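Local coordinates for uncharacterized protein Atu2129 (Agrobacterium tumefaciens, PDB 3DNH) that is of unknown function but carries a CREG-like beta-barrel related to the pyridoxamine 5'-phosphate oxidases, consistent with a flavin-binding fold, at residues Ala209-Lys215 with Ala227-Ala233. Numbering follows the deposited sequence.
Sequences AKTGRWK and ASASDLA
Ala-227 O accepts the backbone N-H of Lys-215 at 2.8 Å and also lies 3.3 Å from Trp-214 CA in a CA-H...O contact. With the return bond from Ala-227 N to Lys-215 O, this makes an antiparallel hydrogen-bonded pair at one end of the three-stranded sheet 215-220, 223-227 and 232-236, a meander packed beside the barrel. Beyond the pair, the indole of Trp-214 covers the turn joining the second and third strands. Its CG stands beside the backbone N (chi1 -70°), which brings the ring across Ser-228, and Ser-228 CB sits 3.7 Å from the centroid of the six-membered ring, 11° off the normal, a CH-pi contact over one face. Rotation of the indole is restrained by Trp-214 NE1, which donates to Lys-210 O at 2.8 Å, an acceptor close to the ring plane; the loop 209-215 thus folds round its own tryptophan. Ala-200, Ser-201 and Ala-204 of helix 199-206 also touch the Trp-214 side chain. Within the turn, Ser-228 OG accepts from Asp-231 N, forming an ST motif, while Arg-40 donates to Ser-228 O. Asp-231 CB meets the far end of the indole at Trp-214 CH2, 3.7 Å away, with the carboxylate plane turned 44° from the ring.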
ATOM      1  N   ALA A 209      -6.786  10.357 -17.734  1.00 42.14           N
ATOM      2  CA  ALA A 209      -7.652   9.402 -17.020  1.00 43.13           C
ATOM      3  C   ALA A 209      -8.815   8.840 -17.868  1.00 44.04           C
ATOM      4  O   ALA A 209      -9.001   9.216 -19.023  1.00 43.67           O
ATOM      5  CB  ALA A 209      -8.199  10.025 -15.741  1.00 43.20           C
ATOM      6  N   LYS A 210      -9.578   7.918 -17.284  1.00 45.85           N
ATOM      7  CA  LYS A 210     -10.719   7.315 -17.975  1.00 47.85           C
ATOM      8  C   LYS A 210     -12.017   8.025 -17.620  1.00 48.78           C
ATOM      9  O   LYS A 210     -12.232   8.392 -16.471  1.00 48.17           O
ATOM     10  CB  LYS A 210     -10.843   5.825 -17.637  1.00 48.57           C
ATOM     11  CG  LYS A 210     -10.248   4.855 -18.680  1.00 50.53           C
ATOM     12  CD  LYS A 210      -8.861   4.324 -18.313  1.00 55.23           C
ATOM     13  CE  LYS A 210      -8.892   3.258 -17.186  1.00 57.03           C
ATOM     14  NZ  LYS A 210      -9.140   3.844 -15.803  1.00 54.74           N
ATOM     15  N   THR A 211     -12.894   8.184 -18.613  1.00 50.43           N
ATOM     16  CA  THR A 211     -14.217   8.788 -18.408  1.00 51.48           C
ATOM     17  C   THR A 211     -14.946   8.170 -17.200  1.00 51.51           C
ATOM     18  O   THR A 211     -14.632   7.052 -16.745  1.00 51.65           O
ATOM     19  CB  THR A 211     -15.084   8.757 -19.699  1.00 52.21           C
ATOM     20  OG1 THR A 211     -16.259   9.571 -19.520  1.00 53.28           O
ATOM     21  CG2 THR A 211     -15.463   7.317 -20.085  1.00 52.02           C
ATOM     22  N   GLY A 212     -15.883   8.929 -16.649  1.00 50.99           N
ATOM     23  CA  GLY A 212     -16.494   8.530 -15.393  1.00 50.54           C
ATOM     24  C   GLY A 212     -17.223   9.684 -14.761  1.00 49.29           C
ATOM     25  O   GLY A 212     -17.430  10.721 -15.401  1.00 48.86           O
ATOM     26  N   ARG A 213     -17.632   9.494 -13.511  1.00 48.70           N
ATOM     27  CA  ARG A 213     -18.314  10.567 -12.803  1.00 48.23           C
ATOM     28  C   ARG A 213     -17.250  11.282 -11.994  1.00 45.98           C
ATOM     29  O   ARG A 213     -16.970  10.942 -10.835  1.00 47.07           O
ATOM     30  CB  ARG A 213     -19.515  10.074 -11.973  1.00 48.33           C
ATOM     31  CG  ARG A 213     -20.623   9.274 -12.786  1.00 52.97           C
ATOM     32  CD  ARG A 213     -20.803   9.691 -14.291  1.00 61.21           C
ATOM     33  NE  ARG A 213     -21.425  11.015 -14.539  1.00 66.10           N
ATOM     34  CZ  ARG A 213     -20.892  12.016 -15.257  1.00 69.04           C
ATOM     35  NH1 ARG A 213     -19.689  11.895 -15.817  1.00 70.03           N
ATOM     36  NH2 ARG A 213     -21.574  13.161 -15.428  1.00 70.00           N
ATOM     37  N   TRP A 214     -16.613  12.238 -12.667  1.00 43.67           N
ATOM     38  CA  TRP A 214     -15.531  13.068 -12.101  1.00 41.76           C
ATOM     39  C   TRP A 214     -16.016  14.361 -11.454  1.00 40.77           C
ATOM     40  O   TRP A 214     -17.028  14.934 -11.877  1.00 40.44           O
ATOM     41  CB  TRP A 214     -14.550  13.419 -13.217  1.00 41.37           C
ATOM     42  CG  TRP A 214     -13.776  12.232 -13.656  1.00 39.46           C
ATOM     43  CD1 TRP A 214     -14.093  11.375 -14.661  1.00 38.11           C
ATOM     44  CD2 TRP A 214     -12.584  11.720 -13.046  1.00 39.28           C
ATOM     45  NE1 TRP A 214     -13.140  10.394 -14.759  1.00 37.62           N
ATOM     46  CE2 TRP A 214     -12.211  10.563 -13.769  1.00 40.47           C
ATOM     47  CE3 TRP A 214     -11.777  12.142 -11.984  1.00 36.46           C
ATOM     48  CZ2 TRP A 214     -11.063   9.811 -13.450  1.00 39.98           C
ATOM     49  CZ3 TRP A 214     -10.637  11.413 -11.679  1.00 38.84           C
ATOM     50  CH2 TRP A 214     -10.286  10.261 -12.414  1.00 39.28           C
ATOM     51  N   LYS A 215     -15.288  14.822 -10.443  1.00 40.58           N
ATOM     52  CA  LYS A 215     -15.466  16.157  -9.870  1.00 40.25           C
ATOM     53  C   LYS A 215     -14.105  16.806  -9.674  1.00 39.48           C
ATOM     54  O   LYS A 215     -13.141  16.114  -9.356  1.00 39.04           O
ATOM     55  CB  LYS A 215     -16.191  16.085  -8.520  1.00 40.47           C
ATOM     56  CG  LYS A 215     -17.721  15.696  -8.604  1.00 43.77           C
ATOM     57  CD  LYS A 215     -18.573  16.815  -9.275  1.00 48.68           C
ATOM     58  CE  LYS A 215     -20.024  16.381  -9.594  1.00 45.97           C
ATOM     59  NZ  LYS A 215     -20.829  17.363 -10.428  1.00 44.84           N
ATOM     60  N   ALA A 227     -11.343  13.939  -8.816  1.00 37.56           N
ATOM     61  CA  ALA A 227     -11.645  12.621  -8.305  1.00 38.71           C
ATOM     62  C   ALA A 227     -12.924  12.026  -8.909  1.00 40.11           C
ATOM     63  O   ALA A 227     -13.886  12.746  -9.264  1.00 39.61           O
ATOM     64  CB  ALA A 227     -11.704  12.612  -6.733  1.00 38.10           C
ATOM     65  N   SER A 228     -12.889  10.702  -9.063  1.00 41.63           N
ATOM     66  CA  SER A 228     -14.075   9.888  -9.332  1.00 41.51           C
ATOM     67  C   SER A 228     -14.100   8.873  -8.216  1.00 42.46           C
ATOM     68  O   SER A 228     -13.282   8.952  -7.300  1.00 43.34           O
ATOM     69  CB  SER A 228     -13.966   9.193 -10.673  1.00 41.83           C
ATOM     70  OG  SER A 228     -12.977   8.181 -10.628  1.00 42.39           O
ATOM     71  N   ALA A 229     -15.036   7.925  -8.275  1.00 42.16           N
ATOM     72  CA  ALA A 229     -15.122   6.876  -7.271  1.00 42.59           C
ATOM     73  C   ALA A 229     -13.899   5.933  -7.223  1.00 42.71           C
ATOM     74  O   ALA A 229     -13.409   5.628  -6.139  1.00 42.36           O
ATOM     75  CB  ALA A 229     -16.391   6.078  -7.455  1.00 43.21           C
ATOM     76  N   SER A 230     -13.425   5.468  -8.385  1.00 42.72           N
ATOM     77  CA  SER A 230     -12.279   4.547  -8.437  1.00 42.93           C
ATOM     78  C   SER A 230     -10.912   5.192  -8.696  1.00 42.11           C
ATOM     79  O   SER A 230      -9.891   4.562  -8.404  1.00 42.02           O
ATOM     80  CB  SER A 230     -12.523   3.409  -9.438  1.00 43.93           C
ATOM     81  OG  SER A 230     -12.650   3.893 -10.768  1.00 46.22           O
ATOM     82  N   ASP A 231     -10.884   6.435  -9.199  1.00 41.72           N
ATOM     83  CA  ASP A 231      -9.629   7.065  -9.629  1.00 39.90           C
ATOM     84  C   ASP A 231      -9.407   8.530  -9.219  1.00 38.59           C
ATOM     85  O   ASP A 231     -10.321   9.233  -8.811  1.00 37.75           O
ATOM     86  CB  ASP A 231      -9.483   6.927 -11.146  1.00 40.44           C
ATOM     87  CG  ASP A 231      -8.032   6.707 -11.589  1.00 44.68           C
ATOM     88  OD1 ASP A 231      -7.849   6.440 -12.802  1.00 49.71           O
ATOM     89  OD2 ASP A 231      -7.077   6.780 -10.749  1.00 43.59           O
ATOM     90  N   LEU A 232      -8.159   8.978  -9.329  1.00 36.54           N
ATOM     91  CA  LEU A 232      -7.784  10.381  -9.113  1.00 36.28           C
ATOM     92  C   LEU A 232      -7.012  10.832 -10.351  1.00 36.24           C
ATOM     93  O   LEU A 232      -6.272  10.015 -10.952  1.00 36.39           O
ATOM     94  CB  LEU A 232      -6.887  10.559  -7.853  1.00 34.87           C
ATOM     95  CG  LEU A 232      -7.422  10.123  -6.480  1.00 34.46           C
ATOM     96  CD1 LEU A 232      -6.327  10.223  -5.415  1.00 32.33           C
ATOM     97  CD2 LEU A 232      -8.682  10.908  -6.063  1.00 35.09           C
ATOM     98  N   ALA A 233      -7.158  12.112 -10.692  1.00 36.69           N
ATOM     99  CA  ALA A 233      -6.432  12.728 -11.807  1.00 37.63           C
ATOM    100  C   ALA A 233      -5.890  14.100 -11.408  1.00 37.88           C
ATOM    101  O   ALA A 233      -6.416  14.759 -10.457  1.00 36.74           O
ATOM    102  CB  ALA A 233      -7.344  12.860 -13.055  1.00 38.16           C
TER